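Local coordinates for TqaL (Neurospora crassa, PDB 7EEH), which belongs to the 2OG-Fe dioxygenase family of the cupin clan and carries a bound iron(III) ion, at residues B[128-133]-B[270-275]; B[134-139]-B[190-195]; B[157-162]-B[274-279]. The protein carries 1 engineered substitution. All blocks are in the same frame, centred on the assembly; numbering follows the deposited sequence.

Contact 1. Residues B[128-133]-B[270-275]; sequences TAFQAL and DMLIFF
The ring of Phe-130 takes the CD1 methyl of Leu-272 at its edge, near the ring plane, with Phe-130 CD1 and Leu-272 CD1 4.1 Å apart. The second ring, Phe-274, is approached obliquely by both helix residues. The two rings pass in opposite directions and graze through Phe-130 CE1 and Phe-274 CE2, without stacking, while Leu-133 CB rests 4.0 Å from Phe-274 CZ. Leucine suits the remaining corner because its branched end offers a methyl to meet another: Leu-133 CD1 meets Leu-272 CD1 at 3.8 Å. Phe-130 starts from a CB that does not aim at the strand, but with CG opposite the backbone N (chi1 169°) its ring swings closer. Phe-130 and Leu-133 lie about one turn apart on the helix, Leu-272 and Phe-274 two residues apart on the strand, so these apolar side chains project from the same side of each element, and all four are buried. Helix 128-141 thus lies on one face of the large sheet. Leu-163 of adjacent strand 158-170 touches both phenylalanines, Thr-194 of strand 190-199 touches Leu-133, and helix 38-48 packs on Leu-133 through Met-41 and Leu-45.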
# COMPACT_ATOMS: atom_id res chain seq x y z
N THR B 128 14.25 -15.51 -14.13
CA THR B 128 12.91 -15.05 -13.74
C THR B 128 12.78 -13.53 -13.69
O THR B 128 11.65 -13.02 -13.74
CB THR B 128 12.50 -15.63 -12.39
OG1 THR B 128 13.41 -15.15 -11.38
CG2 THR B 128 12.53 -17.15 -12.43
N ALA B 129 13.88 -12.81 -13.53
CA ALA B 129 13.82 -11.35 -13.61
C ALA B 129 13.66 -10.90 -15.05
O ALA B 129 12.83 -10.02 -15.33
CB ALA B 129 15.07 -10.71 -12.98
N PHE B 130 14.41 -11.49 -15.97
CA PHE B 130 14.16 -11.22 -17.39
C PHE B 130 12.71 -11.54 -17.76
O PHE B 130 12.06 -10.77 -18.47
CB PHE B 130 15.11 -12.03 -18.28
CG PHE B 130 14.72 -12.00 -19.74
CD1 PHE B 130 15.06 -10.92 -20.55
CD2 PHE B 130 13.99 -13.04 -20.30
CE1 PHE B 130 14.70 -10.89 -21.89
CE2 PHE B 130 13.63 -13.01 -21.64
CZ PHE B 130 13.98 -11.93 -22.44
N GLN B 131 12.20 -12.70 -17.30
CA GLN B 131 10.82 -13.05 -17.59
C GLN B 131 9.86 -12.02 -17.01
O GLN B 131 8.88 -11.64 -17.65
CB GLN B 131 10.49 -14.45 -17.06
CG GLN B 131 11.33 -15.56 -17.72
CD GLN B 131 10.94 -16.96 -17.27
OE1 GLN B 131 10.31 -17.14 -16.23
NE2 GLN B 131 11.30 -17.97 -18.06
N ALA B 132 10.13 -11.55 -15.79
CA ALA B 132 9.29 -10.51 -15.20
C ALA B 132 9.32 -9.25 -16.05
O ALA B 132 8.30 -8.56 -16.18
CB ALA B 132 9.74 -10.21 -13.78
N LEU B 133 10.47 -8.94 -16.66
CA LEU B 133 10.54 -7.77 -17.54
C LEU B 133 9.61 -7.93 -18.74
O LEU B 133 8.95 -6.96 -19.13
CB LEU B 133 11.97 -7.53 -18.01
CG LEU B 133 12.86 -6.71 -17.07
CD1 LEU B 133 14.32 -6.74 -17.52
CD2 LEU B 133 12.35 -5.25 -16.94
N ASP B 270 25.70 -2.19 -20.77
CA ASP B 270 24.91 -3.40 -21.00
C ASP B 270 23.42 -3.06 -20.94
O ASP B 270 22.94 -2.56 -19.92
CB ASP B 270 25.25 -4.47 -19.97
CG ASP B 270 26.74 -4.81 -19.94
OD1 ASP B 270 27.42 -4.58 -20.96
OD2 ASP B 270 27.22 -5.29 -18.90
N MSE B 271 22.70 -3.38 -22.01
CA MSE B 271 21.26 -3.09 -22.15
C MSE B 271 20.46 -4.33 -22.51
O MSE B 271 20.99 -5.25 -23.15
CB MSE B 271 21.01 -2.04 -23.25
CG MSE B 271 21.68 -0.69 -23.06
SE MSE B 271 21.26 0.20 -21.38
CE MSE B 271 19.44 0.74 -21.94
N LEU B 272 19.19 -4.36 -22.13
CA LEU B 272 18.19 -5.17 -22.80
C LEU B 272 17.33 -4.22 -23.64
O LEU B 272 16.85 -3.22 -23.11
CB LEU B 272 17.33 -5.94 -21.80
CG LEU B 272 18.07 -6.99 -20.95
CD1 LEU B 272 17.17 -7.51 -19.85
CD2 LEU B 272 18.58 -8.13 -21.84
N ILE B 273 17.17 -4.52 -24.92
CA ILE B 273 16.41 -3.67 -25.84
C ILE B 273 15.28 -4.51 -26.42
O ILE B 273 15.53 -5.48 -27.14
CB ILE B 273 17.29 -3.07 -26.95
CG1 ILE B 273 18.45 -2.29 -26.34
CG2 ILE B 273 16.46 -2.18 -27.86
CD1 ILE B 273 19.51 -1.91 -27.32
N PHE B 274 14.04 -4.13 -26.09
CA PHE B 274 12.84 -4.85 -26.51
C PHE B 274 12.17 -4.05 -27.62
O PHE B 274 11.72 -2.92 -27.37
CB PHE B 274 11.83 -5.02 -25.36
CG PHE B 274 12.39 -5.67 -24.10
CD1 PHE B 274 13.22 -4.98 -23.25
CD2 PHE B 274 12.01 -6.96 -23.74
CE1 PHE B 274 13.72 -5.55 -22.08
CE2 PHE B 274 12.48 -7.55 -22.57
CZ PHE B 274 13.35 -6.84 -21.74
N PHE B 275 12.08 -4.62 -28.82
CA PHE B 275 11.37 -3.99 -29.95
C PHE B 275 10.09 -4.78 -30.18
O PHE B 275 10.15 -5.90 -30.69
CB PHE B 275 12.20 -4.01 -31.23
CG PHE B 275 13.50 -3.26 -31.18
CD1 PHE B 275 13.54 -1.88 -31.21
CD2 PHE B 275 14.71 -3.96 -31.20
CE1 PHE B 275 14.76 -1.20 -31.22
CE2 PHE B 275 15.93 -3.28 -31.22
CZ PHE B 275 15.95 -1.90 -31.23

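Contact 2. Residues B[134-139]-B[190-195]; sequences LVFKGM and HTMTTY
A lysine buried in the protein core, Lys-137, stretches from the helix to put its ammonium group on the backbone of the strand: NZ donates to His-190 O at 3.0 Å. The nitrogen sits well above the carbonyl plane, with a C=O...N angle of 111°, so the bond does not use a lone-pair direction. Phe-274 O and Thr-276 OG1 of the neighbouring strand add weak hydrogen bonds, and these oxygens together probably stabilise a positive charge at NZ. The reach comes from a fully extended chain, which starts with CG opposite the backbone N (chi1 -179°). Lysine suits the place because its methylenes are as oily as its end is polar. They run past Met-192, a selenomethionine, in the opposite direction, Lys-137 CD lying 3.9 Å from Met-192 CB and Lys-137 CB 3.8 Å from Met-192 CE. The long, pliable Met-192 side chain bends at its last torsion and presents SE to the edge of the Phe-136 ring, 3.8 Å from Phe-136 CD2, a Met-aromatic contact. His-190 adds its CB beside Lys-137 CE, while its ND1 is bonded to Tyr-28. Thr-191, whose CB points away from the helix, lies toward the metal: its OG1 is hydrogen-bonded to Asp-186, an iron ligand. On the helix side, Phe-136 also packs on Ile-21 of helix 12-31. Within the sheet, Leu-245 of strand 243-247 touches both Lys-137 and Met-192, and Phe-274 of strand 267-277 touches Met-192 from the other neighbouring strand.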
# COMPACT_ATOMS: atom_id res chain seq x y z
N LEU B 134 9.55 -9.12 -19.33
CA LEU B 134 8.63 -9.35 -20.44
C LEU B 134 7.18 -9.20 -19.99
O LEU B 134 6.37 -8.57 -20.68
CB LEU B 134 8.85 -10.74 -21.04
CG LEU B 134 10.03 -10.96 -21.98
CD1 LEU B 134 10.16 -12.44 -22.27
CD2 LEU B 134 9.85 -10.18 -23.29
N VAL B 135 6.83 -9.80 -18.85
CA VAL B 135 5.47 -9.69 -18.35
C VAL B 135 5.13 -8.23 -18.10
O VAL B 135 4.06 -7.74 -18.49
CB VAL B 135 5.30 -10.56 -17.09
CG1 VAL B 135 3.93 -10.41 -16.52
CG2 VAL B 135 5.53 -12.03 -17.43
N PHE B 136 6.04 -7.50 -17.45
CA PHE B 136 5.85 -6.08 -17.19
C PHE B 136 5.47 -5.33 -18.46
O PHE B 136 4.49 -4.59 -18.49
CB PHE B 136 7.14 -5.50 -16.59
CG PHE B 136 7.18 -3.97 -16.47
CD1 PHE B 136 6.68 -3.34 -15.34
CD2 PHE B 136 7.80 -3.20 -17.44
CE1 PHE B 136 6.77 -1.95 -15.19
CE2 PHE B 136 7.90 -1.83 -17.31
CZ PHE B 136 7.38 -1.20 -16.18
N LYS B 137 6.25 -5.52 -19.53
CA LYS B 137 5.99 -4.78 -20.77
C LYS B 137 4.65 -5.17 -21.37
O LYS B 137 3.89 -4.30 -21.81
CB LYS B 137 7.12 -5.03 -21.77
CG LYS B 137 6.91 -4.27 -23.08
CD LYS B 137 8.09 -4.34 -24.06
CE LYS B 137 7.87 -3.31 -25.19
NZ LYS B 137 8.87 -3.36 -26.28
N GLY B 138 4.34 -6.47 -21.42
CA GLY B 138 3.08 -6.90 -22.01
C GLY B 138 1.88 -6.33 -21.27
O GLY B 138 0.89 -5.91 -21.89
N MSE B 139 1.98 -6.28 -19.95
CA MSE B 139 0.91 -5.75 -19.08
C MSE B 139 0.65 -4.28 -19.39
O MSE B 139 -0.47 -3.93 -19.46
CB MSE B 139 1.25 -5.91 -17.60
CG MSE B 139 1.04 -7.28 -17.05
SE MSE B 139 1.27 -7.27 -15.15
CE MSE B 139 0.50 -5.63 -14.63
N HIS B 190 6.14 -0.35 -29.74
CA HIS B 190 6.63 0.00 -28.41
C HIS B 190 8.07 -0.45 -28.28
O HIS B 190 8.39 -1.59 -28.63
CB HIS B 190 5.81 -0.66 -27.29
CG HIS B 190 4.34 -0.39 -27.36
ND1 HIS B 190 3.77 0.77 -26.87
CD2 HIS B 190 3.32 -1.14 -27.85
CE1 HIS B 190 2.47 0.73 -27.07
NE2 HIS B 190 2.17 -0.42 -27.66
N THR B 191 8.93 0.42 -27.77
CA THR B 191 10.33 0.10 -27.53
C THR B 191 10.63 0.28 -26.05
O THR B 191 10.25 1.30 -25.45
CB THR B 191 11.28 1.00 -28.35
OG1 THR B 191 11.06 0.82 -29.75
CG2 THR B 191 12.76 0.64 -28.02
N MSE B 192 11.31 -0.70 -25.46
CA MSE B 192 11.69 -0.67 -24.05
C MSE B 192 13.20 -0.93 -23.96
O MSE B 192 13.71 -1.88 -24.57
CB MSE B 192 10.91 -1.71 -23.22
CG MSE B 192 11.23 -1.69 -21.72
SE MSE B 192 9.84 -2.46 -20.62
CE MSE B 192 10.50 -4.31 -20.31
N THR B 193 13.91 -0.07 -23.23
CA THR B 193 15.35 -0.19 -23.03
C THR B 193 15.62 -0.22 -21.54
O THR B 193 15.30 0.73 -20.82
CB THR B 193 16.10 0.96 -23.69
OG1 THR B 193 15.66 2.20 -23.11
CG2 THR B 193 15.79 0.99 -25.18
N THR B 194 16.22 -1.31 -21.08
CA THR B 194 16.44 -1.57 -19.66
C THR B 194 17.93 -1.73 -19.44
O THR B 194 18.59 -2.48 -20.17
CB THR B 194 15.67 -2.81 -19.22
OG1 THR B 194 14.26 -2.53 -19.27
CG2 THR B 194 16.04 -3.24 -17.81
N TYR B 195 18.46 -1.01 -18.47
CA TYR B 195 19.89 -0.95 -18.19
C TYR B 195 20.28 -2.06 -17.23
O TYR B 195 19.66 -2.23 -16.18
CB TYR B 195 20.21 0.42 -17.61
CG TYR B 195 21.57 0.64 -17.02
CD1 TYR B 195 21.84 0.28 -15.70
CD2 TYR B 195 22.56 1.28 -17.74
CE1 TYR B 195 23.09 0.52 -15.14
CE2 TYR B 195 23.81 1.52 -17.19
CZ TYR B 195 24.07 1.14 -15.89
OH TYR B 195 25.30 1.40 -15.35

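Contact 3. Residues B[157-162]-B[274-279]; sequences DKWVCT and FFTRRP
Two neighbouring antiparallel strands of the large sheet in this cupin-type fold, 158-170 and 267-277, pair here near the edge of the iron site. Val-160 with Arg-277 and Thr-162 with Phe-275 are hydrogen-bonded pairs, each joined by two backbone bonds, such as Val-160 N to Arg-277 O at 2.9 Å and Phe-275 N to Thr-162 O at 2.8 Å. Between them Cys-161 and Thr-276 form a non-hydrogen-bonded pair on the opposite face, where the small Cys-161 SG also lies at the edge of the Phe-274 ring. Beyond the ladder, Arg-278 folds back over Trp-159. Its CB leads away, but a bend at chi2 (-65°) turns the chain round, so that CD makes a CH-pi contact over the six-membered ring and the guanidinium lies flat on the indole, centres 3.8 Å apart and planes at 17°. Tryptophan gives this cation a broad electron-rich surface for an off-centre cation-pi contact; Arg-278 NH1 and Trp-159 NE1, both donors, come close through stacking, not through a hydrogen bond. Arg-277, on the face of Val-160 and Thr-162, forms a salt bridge with Asp-293 through NH2, while its NH1 holds Arg-278 O. Phe-275 turns its side chain to the same face and touches the iron ligand Asp-186. A water seals the last pair, 2.7 Å from Thr-162 OG1 and donating to Phe-275 O at 2.9 Å.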
# COMPACT_ATOMS: atom_id res chain seq x y z
N ASP B 157 -3.98 -10.92 -32.61
CA ASP B 157 -3.90 -11.08 -31.16
C ASP B 157 -2.48 -11.42 -30.69
O ASP B 157 -2.30 -11.79 -29.52
CB ASP B 157 -4.87 -12.16 -30.70
CG ASP B 157 -4.63 -13.50 -31.40
OD1 ASP B 157 -3.65 -13.64 -32.17
OD2 ASP B 157 -5.43 -14.43 -31.17
N LYS B 158 -1.49 -11.33 -31.57
CA LYS B 158 -0.11 -11.68 -31.28
C LYS B 158 0.79 -10.50 -31.59
O LYS B 158 0.58 -9.80 -32.59
CB LYS B 158 0.35 -12.89 -32.12
CG LYS B 158 -0.19 -14.23 -31.67
CD LYS B 158 -0.34 -15.19 -32.85
CE LYS B 158 -1.15 -16.44 -32.47
NZ LYS B 158 -2.47 -16.11 -31.81
N TRP B 159 1.79 -10.27 -30.74
CA TRP B 159 2.85 -9.31 -31.03
C TRP B 159 4.17 -10.06 -31.18
O TRP B 159 4.39 -11.09 -30.54
CB TRP B 159 3.03 -8.27 -29.92
CG TRP B 159 1.84 -7.48 -29.46
CD1 TRP B 159 0.79 -7.93 -28.74
CD2 TRP B 159 1.61 -6.07 -29.65
NE1 TRP B 159 -0.10 -6.92 -28.48
CE2 TRP B 159 0.38 -5.76 -29.04
CE3 TRP B 159 2.32 -5.05 -30.31
CZ2 TRP B 159 -0.16 -4.48 -29.04
CZ3 TRP B 159 1.79 -3.77 -30.31
CH2 TRP B 159 0.55 -3.50 -29.69
N VAL B 160 5.04 -9.52 -32.01
CA VAL B 160 6.42 -9.98 -32.13
C VAL B 160 7.28 -9.05 -31.29
O VAL B 160 7.22 -7.83 -31.47
CB VAL B 160 6.90 -9.97 -33.59
CG1 VAL B 160 8.34 -10.51 -33.67
CG2 VAL B 160 5.96 -10.76 -34.46
N CYS B 161 8.07 -9.62 -30.39
CA CYS B 161 9.00 -8.84 -29.59
C CYS B 161 10.41 -9.33 -29.90
O CYS B 161 10.76 -10.47 -29.56
CB CYS B 161 8.69 -8.98 -28.10
SG CYS B 161 9.93 -8.16 -27.05
N THR B 162 11.19 -8.50 -30.58
CA THR B 162 12.58 -8.81 -30.84
C THR B 162 13.43 -8.21 -29.71
O THR B 162 13.42 -6.99 -29.51
CB THR B 162 13.04 -8.28 -32.20
OG1 THR B 162 12.09 -8.65 -33.19
CG2 THR B 162 14.38 -8.90 -32.57
N PHE B 274 14.04 -4.13 -26.09
CA PHE B 274 12.84 -4.85 -26.51
C PHE B 274 12.17 -4.05 -27.62
O PHE B 274 11.72 -2.92 -27.37
CB PHE B 274 11.83 -5.02 -25.36
CG PHE B 274 12.39 -5.67 -24.10
CD1 PHE B 274 13.22 -4.98 -23.25
CD2 PHE B 274 12.01 -6.96 -23.74
CE1 PHE B 274 13.72 -5.55 -22.08
CE2 PHE B 274 12.48 -7.55 -22.57
CZ PHE B 274 13.35 -6.84 -21.74
N PHE B 275 12.08 -4.62 -28.82
CA PHE B 275 11.37 -3.99 -29.95
C PHE B 275 10.09 -4.78 -30.18
O PHE B 275 10.15 -5.90 -30.69
CB PHE B 275 12.20 -4.01 -31.23
CG PHE B 275 13.50 -3.26 -31.18
CD1 PHE B 275 13.54 -1.88 -31.21
CD2 PHE B 275 14.71 -3.96 -31.20
CE1 PHE B 275 14.76 -1.20 -31.22
CE2 PHE B 275 15.93 -3.28 -31.22
CZ PHE B 275 15.95 -1.90 -31.23
N THR B 276 8.93 -4.19 -29.86
CA THR B 276 7.66 -4.91 -29.93
C THR B 276 6.71 -4.28 -30.95
O THR B 276 6.45 -3.07 -30.90
CB THR B 276 6.99 -4.96 -28.54
OG1 THR B 276 7.84 -5.71 -27.65
CG2 THR B 276 5.63 -5.66 -28.62
N ARG B 277 6.17 -5.11 -31.85
CA ARG B 277 5.26 -4.61 -32.88
C ARG B 277 4.23 -5.67 -33.24
O ARG B 277 4.40 -6.86 -32.95
CB ARG B 277 6.02 -4.19 -34.14
CG ARG B 277 6.82 -5.33 -34.81
CD ARG B 277 7.22 -4.97 -36.24
NE ARG B 277 8.13 -5.94 -36.84
CZ ARG B 277 7.77 -7.15 -37.26
NH1 ARG B 277 6.51 -7.56 -37.15
NH2 ARG B 277 8.66 -7.97 -37.81
N ARG B 278 3.13 -5.22 -33.86
CA ARG B 278 2.19 -6.14 -34.48
C ARG B 278 2.86 -6.80 -35.69
O ARG B 278 3.81 -6.27 -36.25
CB ARG B 278 0.91 -5.40 -34.91
CG ARG B 278 0.11 -4.78 -33.74
CD ARG B 278 -0.43 -5.86 -32.83
NE ARG B 278 -1.67 -5.51 -32.12
CZ ARG B 278 -2.23 -6.29 -31.20
NH1 ARG B 278 -1.65 -7.45 -30.87
NH2 ARG B 278 -3.36 -5.93 -30.59
N PRO B 279 2.39 -7.99 -36.09
CA PRO B 279 3.02 -8.69 -37.21
C PRO B 279 2.81 -7.95 -38.52
O PRO B 279 1.91 -7.12 -38.68
CB PRO B 279 2.32 -10.05 -37.24
CG PRO B 279 1.03 -9.83 -36.53
CD PRO B 279 1.27 -8.76 -35.51
O HOH W 1 10.21 -6.78 -33.47

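From the N terminus, helix 128-141 comes first and supplies residues to contacts 1 and 2 in succession. Segment 157-162 follows, opening contact 3 before 190-195 returns to the helix and closes the loop of contact 2. Strand 267-277 then closes contact 1, and its end, running into 274-279, closes contact 3. Contact 2 is therefore nested within contact 1, contacts 2 and 3 cross, and contacts 1 and 3 end on the same strand, their segments overlapping at Phe-274 and Phe-275, of which Phe-274 takes part in both. That strand lies between 190-199 and 158-170, so contacts 1 and 2 fasten the helix to the middle of the large sheet, while contact 3 pairs two of its strands.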